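Local structure of alkane monooxygenase (Geobacillus thermodenitrificans, 3B9O) at residues V65-S69 and R70-V74; T40-A43 and Q44-K48. The protein belongs to the luciferase-like monooxygenase family of flavin-dependent TIM-barrel enzymes and holds flavin mononucleotide. All blocks are in the same frame, centred on the assembly; numbering follows the deposited sequence.

Interaction 1 (V65-S69 and R70-V74)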
ATOM      1  N   VAL A  65     -12.164   7.597  17.565  1.00 21.55           N
ATOM      2  CA  VAL A  65     -12.809   8.885  17.285  1.00 24.16           C
ATOM      3  C   VAL A  65     -14.313   8.722  17.453  1.00 33.17           C
ATOM      4  O   VAL A  65     -14.953   9.487  18.190  1.00 27.50           O
ATOM      5  CB  VAL A  65     -12.422   9.473  15.897  1.00 26.97           C
ATOM      6  CG1 VAL A  65     -13.348  10.640  15.521  1.00 31.45           C
ATOM      7  CG2 VAL A  65     -10.947   9.923  15.893  1.00 28.58           C
ATOM      8  N   TYR A  66     -14.872   7.711  16.784  1.00 34.33           N
ATOM      9  CA  TYR A  66     -16.294   7.448  16.876  1.00 25.60           C
ATOM     10  C   TYR A  66     -16.694   7.084  18.328  1.00 36.94           C
ATOM     11  O   TYR A  66     -16.080   6.217  18.970  1.00 22.46           O
ATOM     12  CB  TYR A  66     -16.696   6.382  15.864  1.00 25.06           C
ATOM     13  CG  TYR A  66     -18.133   5.908  15.958  1.00 20.34           C
ATOM     14  CD1 TYR A  66     -19.199   6.746  15.617  1.00 30.40           C
ATOM     15  CD2 TYR A  66     -18.424   4.618  16.387  1.00 26.70           C
ATOM     16  CE1 TYR A  66     -20.515   6.296  15.697  1.00 34.65           C
ATOM     17  CE2 TYR A  66     -19.720   4.160  16.474  1.00 29.63           C
ATOM     18  CZ  TYR A  66     -20.768   5.010  16.136  1.00 47.85           C
ATOM     19  OH  TYR A  66     -22.062   4.539  16.200  1.00 35.88           O
ATOM     20  N   ARG A  67     -17.713   7.797  18.830  1.00 28.64           N
ATOM     21  CA  ARG A  67     -18.153   7.774  20.235  1.00 27.07           C
ATOM     22  C   ARG A  67     -17.055   8.069  21.250  1.00 26.74           C
ATOM     23  O   ARG A  67     -17.137   7.642  22.409  1.00 35.28           O
ATOM     24  CB  ARG A  67     -18.904   6.476  20.560  1.00 28.03           C
ATOM     25  CG  ARG A  67     -20.023   6.182  19.542  1.00 32.77           C
ATOM     26  CD  ARG A  67     -20.721   4.884  19.777  1.00 29.89           C
ATOM     27  NE  ARG A  67     -21.290   4.840  21.115  1.00 75.61           N
ATOM     28  CZ  ARG A  67     -22.595   4.870  21.398  1.00 57.08           C
ATOM     29  NH1 ARG A  67     -23.519   4.928  20.424  1.00 53.05           N
ATOM     30  NH2 ARG A  67     -22.972   4.826  22.669  1.00 65.22           N
ATOM     31  N   GLN A  68     -16.021   8.780  20.809  1.00 26.72           N
ATOM     32  CA  GLN A  68     -14.945   9.252  21.681  1.00 34.14           C
ATOM     33  C   GLN A  68     -14.150   8.149  22.419  1.00 39.74           C
ATOM     34  O   GLN A  68     -13.459   8.397  23.410  1.00 43.94           O
ATOM     35  CB  GLN A  68     -15.525  10.312  22.653  1.00 43.42           C
ATOM     36  CG  GLN A  68     -16.080  11.545  21.907  1.00 23.32           C
ATOM     37  CD  GLN A  68     -15.048  12.123  20.943  1.00 31.94           C
ATOM     38  OE1 GLN A  68     -15.301  12.246  19.731  1.00 50.48           O
ATOM     39  NE2 GLN A  68     -13.867  12.449  21.462  1.00 38.24           N
ATOM     40  N   SER A  69     -14.238   6.933  21.913  1.00 31.87           N
ATOM     41  CA  SER A  69     -13.661   5.793  22.583  1.00 25.69           C
ATOM     42  C   SER A  69     -13.204   4.782  21.540  1.00 34.93           C
ATOM     43  O   SER A  69     -13.810   4.655  20.479  1.00 22.39           O
ATOM     44  CB  SER A  69     -14.729   5.159  23.477  1.00 24.07           C
ATOM     45  OG  SER A  69     -14.270   3.969  24.046  1.00 30.26           O
ATOM     46  N   ARG A  70     -12.150   4.044  21.885  1.00 31.97           N
ATOM     47  CA  ARG A  70     -11.708   2.896  21.106  1.00 27.73           C
ATOM     48  C   ARG A  70     -12.663   1.721  21.226  1.00 22.96           C
ATOM     49  O   ARG A  70     -12.510   0.755  20.508  1.00 25.47           O
ATOM     50  CB  ARG A  70     -10.330   2.450  21.599  1.00 19.50           C
ATOM     51  CG  ARG A  70     -10.365   1.916  23.041  1.00 25.02           C
ATOM     52  CD  ARG A  70      -8.999   1.444  23.533  1.00 33.49           C
ATOM     53  NE  ARG A  70      -9.122   0.891  24.893  1.00 34.49           N
ATOM     54  CZ  ARG A  70      -8.978   1.626  25.993  1.00 23.55           C
ATOM     55  NH1 ARG A  70      -8.634   2.911  25.879  1.00 20.42           N
ATOM     56  NH2 ARG A  70      -9.141   1.063  27.190  1.00 32.41           N
ATOM     57  N   ASP A  71     -13.630   1.776  22.141  1.00 22.12           N
ATOM     58  CA  ASP A  71     -14.426   0.568  22.450  1.00 19.12           C
ATOM     59  C   ASP A  71     -15.136  -0.089  21.269  1.00 21.00           C
ATOM     60  O   ASP A  71     -15.204  -1.312  21.202  1.00 19.38           O
ATOM     61  CB  ASP A  71     -15.413   0.766  23.633  1.00 26.03           C
ATOM     62  CG  ASP A  71     -14.691   0.998  24.986  1.00 33.76           C
ATOM     63  OD1 ASP A  71     -13.446   0.886  25.092  1.00 33.61           O
ATOM     64  OD2 ASP A  71     -15.385   1.325  25.966  1.00 45.06           O
ATOM     65  N   THR A  72     -15.694   0.700  20.358  1.00 27.39           N
ATOM     66  CA  THR A  72     -16.295   0.122  19.143  1.00 26.77           C
ATOM     67  C   THR A  72     -15.248  -0.592  18.276  1.00 20.95           C
ATOM     68  O   THR A  72     -15.466  -1.724  17.833  1.00 18.70           O
ATOM     69  CB  THR A  72     -17.031   1.179  18.295  1.00 25.46           C
ATOM     70  OG1 THR A  72     -18.073   1.769  19.087  1.00 29.21           O
ATOM     71  CG2 THR A  72     -17.657   0.545  17.076  1.00 17.81           C
ATOM     72  N   ALA A  73     -14.111   0.075  18.041  1.00 21.83           N
ATOM     73  CA  ALA A  73     -13.011  -0.541  17.290  1.00 18.71           C
ATOM     74  C   ALA A  73     -12.583  -1.855  17.940  1.00 20.04           C
ATOM     75  O   ALA A  73     -12.387  -2.861  17.252  1.00 21.60           O
ATOM     76  CB  ALA A  73     -11.845   0.421  17.196  1.00 17.34           C
ATOM     77  N   VAL A  74     -12.459  -1.850  19.276  1.00 17.00           N
ATOM     78  CA  VAL A  74     -12.068  -3.045  20.028  1.00 16.23           C
ATOM     79  C   VAL A  74     -13.121  -4.162  19.829  1.00 18.87           C
ATOM     80  O   VAL A  74     -12.781  -5.296  19.451  1.00 18.56           O
ATOM     81  CB  VAL A  74     -11.757  -2.738  21.545  1.00 16.33           C
ATOM     82  CG1 VAL A  74     -11.595  -4.021  22.320  1.00 19.18           C
ATOM     83  CG2 VAL A  74     -10.464  -1.865  21.698  1.00 17.69           C
TER
HETATM   84  O   HOH W   1     -16.368   3.651  20.522  1.00 24.46           O
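Tyr-66 meets the hydroxyl of Thr-72 obliquely through the CD2-CE2 bond of its ring, with Thr-72 OG1 3.9 Å from Tyr-66 CE2. On one face of the same ring the next residue, Arg-67, sets its CG 3.6 Å above the plane and over its centre. The extended CB-CG-CD run of the arginine (chi2 176°) carries Arg-67 CD to 4.1 Å from Thr-72 OG1, the two side chains running nearly at right angles. The threonine thus meets both the ring and the aliphatic stem resting upon it.

The polar half of the contact lies where the chain turns into helix 71-75. Ser-69 OG is swung opposite its own backbone N (chi1 174°), which carries the oxygen forward along the chain and lets it accept a hydrogen bond from Asp-71 N at 3.0 Å, with an N-H...O angle of 162°. This is a serine capping bond at the start of a helix. A water gives a second link: it donates to Ser-69 O at 2.7 Å and accepts from Thr-72 N at 3.0 Å, bridging a gap that the two backbone atoms, 4.4 Å apart, do not close directly.

Farther out, the Tyr-66 hydroxyl is hydrogen-bonded to Glu-306, and helix 305-316 packs on both Tyr-66 and Thr-72. Asp-319, just beyond that helix, accepts from Arg-67 N and so ties the 65-69 loop to the same region.

As a worked case of helix capping, the site shows two early N-H groups satisfied by different means, that of Asp-71 by a side-chain hydroxyl and that of Thr-72 by water. Such a pairing implies that serine and solvent stand in for helical carbonyl partners at these two groups, while the Tyr-66 ring and Arg-67 CD pack beside the Thr-72 side chain.

Interaction 2 (T40-A43 and Q44-K48)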
ATOM      1  N   THR A  40       2.138 -17.460   4.821  1.00 12.26           N
ATOM      2  CA  THR A  40       2.882 -18.224   3.804  1.00 10.91           C
ATOM      3  C   THR A  40       1.912 -18.859   2.782  1.00 14.70           C
ATOM      4  O   THR A  40       2.169 -18.831   1.576  1.00 15.53           O
ATOM      5  CB  THR A  40       3.809 -19.306   4.422  1.00 14.85           C
ATOM      6  OG1 THR A  40       3.051 -20.224   5.242  1.00 16.84           O
ATOM      7  CG2 THR A  40       4.916 -18.634   5.246  1.00 10.70           C
ATOM      8  N   GLU A  41       0.808 -19.421   3.260  1.00 13.27           N
ATOM      9  CA  GLU A  41      -0.213 -19.998   2.350  1.00 10.27           C
ATOM     10  C   GLU A  41      -0.785 -18.894   1.446  1.00 18.16           C
ATOM     11  O   GLU A  41      -0.942 -19.088   0.243  1.00 16.57           O
ATOM     12  CB  GLU A  41      -1.330 -20.616   3.167  1.00 20.69           C
ATOM     13  CG  GLU A  41      -0.992 -22.017   3.780  1.00 20.21           C
ATOM     14  CD  GLU A  41      -1.912 -22.378   4.960  1.00 22.60           C
ATOM     15  OE1 GLU A  41      -3.016 -21.805   5.077  1.00 20.59           O
ATOM     16  OE2 GLU A  41      -1.496 -23.229   5.787  1.00 29.35           O
ATOM     17  N   LEU A  42      -1.116 -17.744   2.028  1.00 13.85           N
ATOM     18  CA  LEU A  42      -1.512 -16.569   1.207  1.00 17.84           C
ATOM     19  C   LEU A  42      -0.499 -16.222   0.083  1.00 14.01           C
ATOM     20  O   LEU A  42      -0.866 -16.089  -1.107  1.00 13.04           O
ATOM     21  CB  LEU A  42      -1.824 -15.352   2.093  1.00 16.07           C
ATOM     22  CG  LEU A  42      -2.252 -14.054   1.392  1.00 15.27           C
ATOM     23  CD1 LEU A  42      -3.496 -14.278   0.439  1.00  8.35           C
ATOM     24  CD2 LEU A  42      -2.504 -12.889   2.392  1.00 12.50           C
ATOM     25  N   ALA A  43       0.762 -16.065   0.477  1.00 14.51           N
ATOM     26  CA  ALA A  43       1.824 -15.708  -0.454  1.00 19.93           C
ATOM     27  C   ALA A  43       1.879 -16.742  -1.582  1.00 17.51           C
ATOM     28  O   ALA A  43       1.947 -16.384  -2.764  1.00 15.07           O
ATOM     29  CB  ALA A  43       3.195 -15.628   0.284  1.00 12.61           C
ATOM     30  N   GLN A  44       1.771 -18.019  -1.207  1.00 15.99           N
ATOM     31  CA  GLN A  44       1.797 -19.097  -2.183  1.00 23.02           C
ATOM     32  C   GLN A  44       0.595 -19.033  -3.140  1.00 16.82           C
ATOM     33  O   GLN A  44       0.753 -19.215  -4.355  1.00 12.41           O
ATOM     34  CB  GLN A  44       1.870 -20.471  -1.490  1.00 15.13           C
ATOM     35  CG  GLN A  44       3.266 -20.799  -0.905  1.00 10.61           C
ATOM     36  CD  GLN A  44       3.212 -22.037  -0.007  1.00 23.94           C
ATOM     37  OE1 GLN A  44       2.411 -22.138   0.950  1.00 24.05           O
ATOM     38  NE2 GLN A  44       4.035 -22.998  -0.333  1.00 22.89           N
ATOM     39  N   LEU A  45      -0.591 -18.826  -2.569  1.00 17.82           N
ATOM     40  CA  LEU A  45      -1.831 -18.607  -3.364  1.00 12.97           C
ATOM     41  C   LEU A  45      -1.632 -17.442  -4.366  1.00 17.61           C
ATOM     42  O   LEU A  45      -1.930 -17.572  -5.570  1.00 16.05           O
ATOM     43  CB  LEU A  45      -3.044 -18.354  -2.446  1.00 15.05           C
ATOM     44  CG  LEU A  45      -4.296 -17.847  -3.183  1.00 13.67           C
ATOM     45  CD1 LEU A  45      -4.859 -18.941  -4.090  1.00 18.72           C
ATOM     46  CD2 LEU A  45      -5.336 -17.401  -2.161  1.00 17.50           C
ATOM     47  N   LEU A  46      -1.123 -16.301  -3.889  1.00 13.06           N
ATOM     48  CA  LEU A  46      -1.035 -15.100  -4.733  1.00 16.78           C
ATOM     49  C   LEU A  46      -0.050 -15.318  -5.884  1.00 24.53           C
ATOM     50  O   LEU A  46      -0.258 -14.822  -6.991  1.00 14.96           O
ATOM     51  CB  LEU A  46      -0.634 -13.858  -3.896  1.00 11.50           C
ATOM     52  CG  LEU A  46      -1.697 -13.512  -2.834  1.00 12.91           C
ATOM     53  CD1 LEU A  46      -1.281 -12.275  -2.061  1.00 13.35           C
ATOM     54  CD2 LEU A  46      -3.095 -13.317  -3.446  1.00 10.25           C
ATOM     55  N   GLU A  47       1.046 -16.016  -5.594  1.00 16.86           N
ATOM     56  CA  GLU A  47       2.029 -16.323  -6.629  1.00 15.90           C
ATOM     57  C   GLU A  47       1.448 -17.290  -7.656  1.00 10.08           C
ATOM     58  O   GLU A  47       1.664 -17.100  -8.840  1.00 14.49           O
ATOM     59  CB  GLU A  47       3.322 -16.863  -6.015  1.00 18.53           C
ATOM     60  CG  GLU A  47       4.371 -17.176  -7.056  1.00 18.04           C
ATOM     61  CD  GLU A  47       5.773 -16.990  -6.534  1.00 19.26           C
ATOM     62  OE1 GLU A  47       6.453 -17.998  -6.238  1.00 18.59           O
ATOM     63  OE2 GLU A  47       6.177 -15.846  -6.402  1.00 17.48           O
ATOM     64  N   LYS A  48       0.696 -18.306  -7.204  1.00 13.30           N
ATOM     65  CA  LYS A  48      -0.082 -19.149  -8.110  1.00 19.55           C
ATOM     66  C   LYS A  48      -0.997 -18.295  -9.045  1.00 18.53           C
ATOM     67  O   LYS A  48      -1.054 -18.552 -10.254  1.00 18.12           O
ATOM     68  CB  LYS A  48      -0.858 -20.253  -7.341  1.00 16.15           C
ATOM     69  CG  LYS A  48      -2.028 -20.854  -8.112  1.00 29.73           C
ATOM     70  CD  LYS A  48      -2.905 -21.813  -7.219  1.00 79.63           C
ATOM     71  CE  LYS A  48      -4.434 -21.610  -7.476  1.00 73.05           C
ATOM     72  NZ  LYS A  48      -5.306 -22.786  -6.988  1.00 58.64           N
TER
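Leu-42 and Leu-46, one helical turn apart, make the closest apolar side-chain contact here: Leu-42 CD1 lies 3.8 Å from Leu-46 CG and 3.9 Å from Leu-46 CD1. Both side chains contribute. Leu-46 CG, opposite its own carbonyl carbon (chi1 -63°), leans back toward the preceding turn, and the CD1 branch of Leu-42 points forward to it. Leu-45 comes less close, its CD2 4.5 Å from Leu-42 CD1.

Behind the side chains, four successive i to i+4 backbone bonds fix the spacing. Leu-45 N donates to Glu-41 O at 2.8 Å with an N-H...O angle of 169°, and Leu-46 N reaches Leu-42 O at the same distance; Gln-44 and Glu-47 bond likewise to Thr-40 and Ala-43.

Beyond the helix itself, its side chains meet the neighbouring elements. Phe-386 of helix 384-399 touches Leu-42 and Leu-45, while Ala-9 of strand 6-12 meets Leu-46. The Glu-47 carboxylate accepts from the backbone N-H groups of Lys-97, His-98 and Leu-99, gripping the loop before strand 100-106, and Glu-41 forms a salt bridge with Arg-32. An amphipathic helix seated by its leucines on a strand and a neighbouring helix is characteristic of the outer layer of a TIM barrel.

Overall arrangement
Interaction 2 comes first along the chain, in helix 36-48, and interaction 1 follows after strand 53-57, at the entry to helix 71-75. Their centres lie 34 Å apart and their nearest atoms about 20 Å, so the two do not touch. Strand 53-57, which pairs in parallel with strands 6-12 and 100-106 of the barrel sheet, connects them in sequence. Interaction 2 belongs to the helical layer around that sheet, 18 Å from the centre of the chain; interaction 1 lies farther out, at 25 Å, in a loop-and-helix excursion. Together they illustrate how one beta-alpha fold combines a regular framework helix with a locally capped peripheral one.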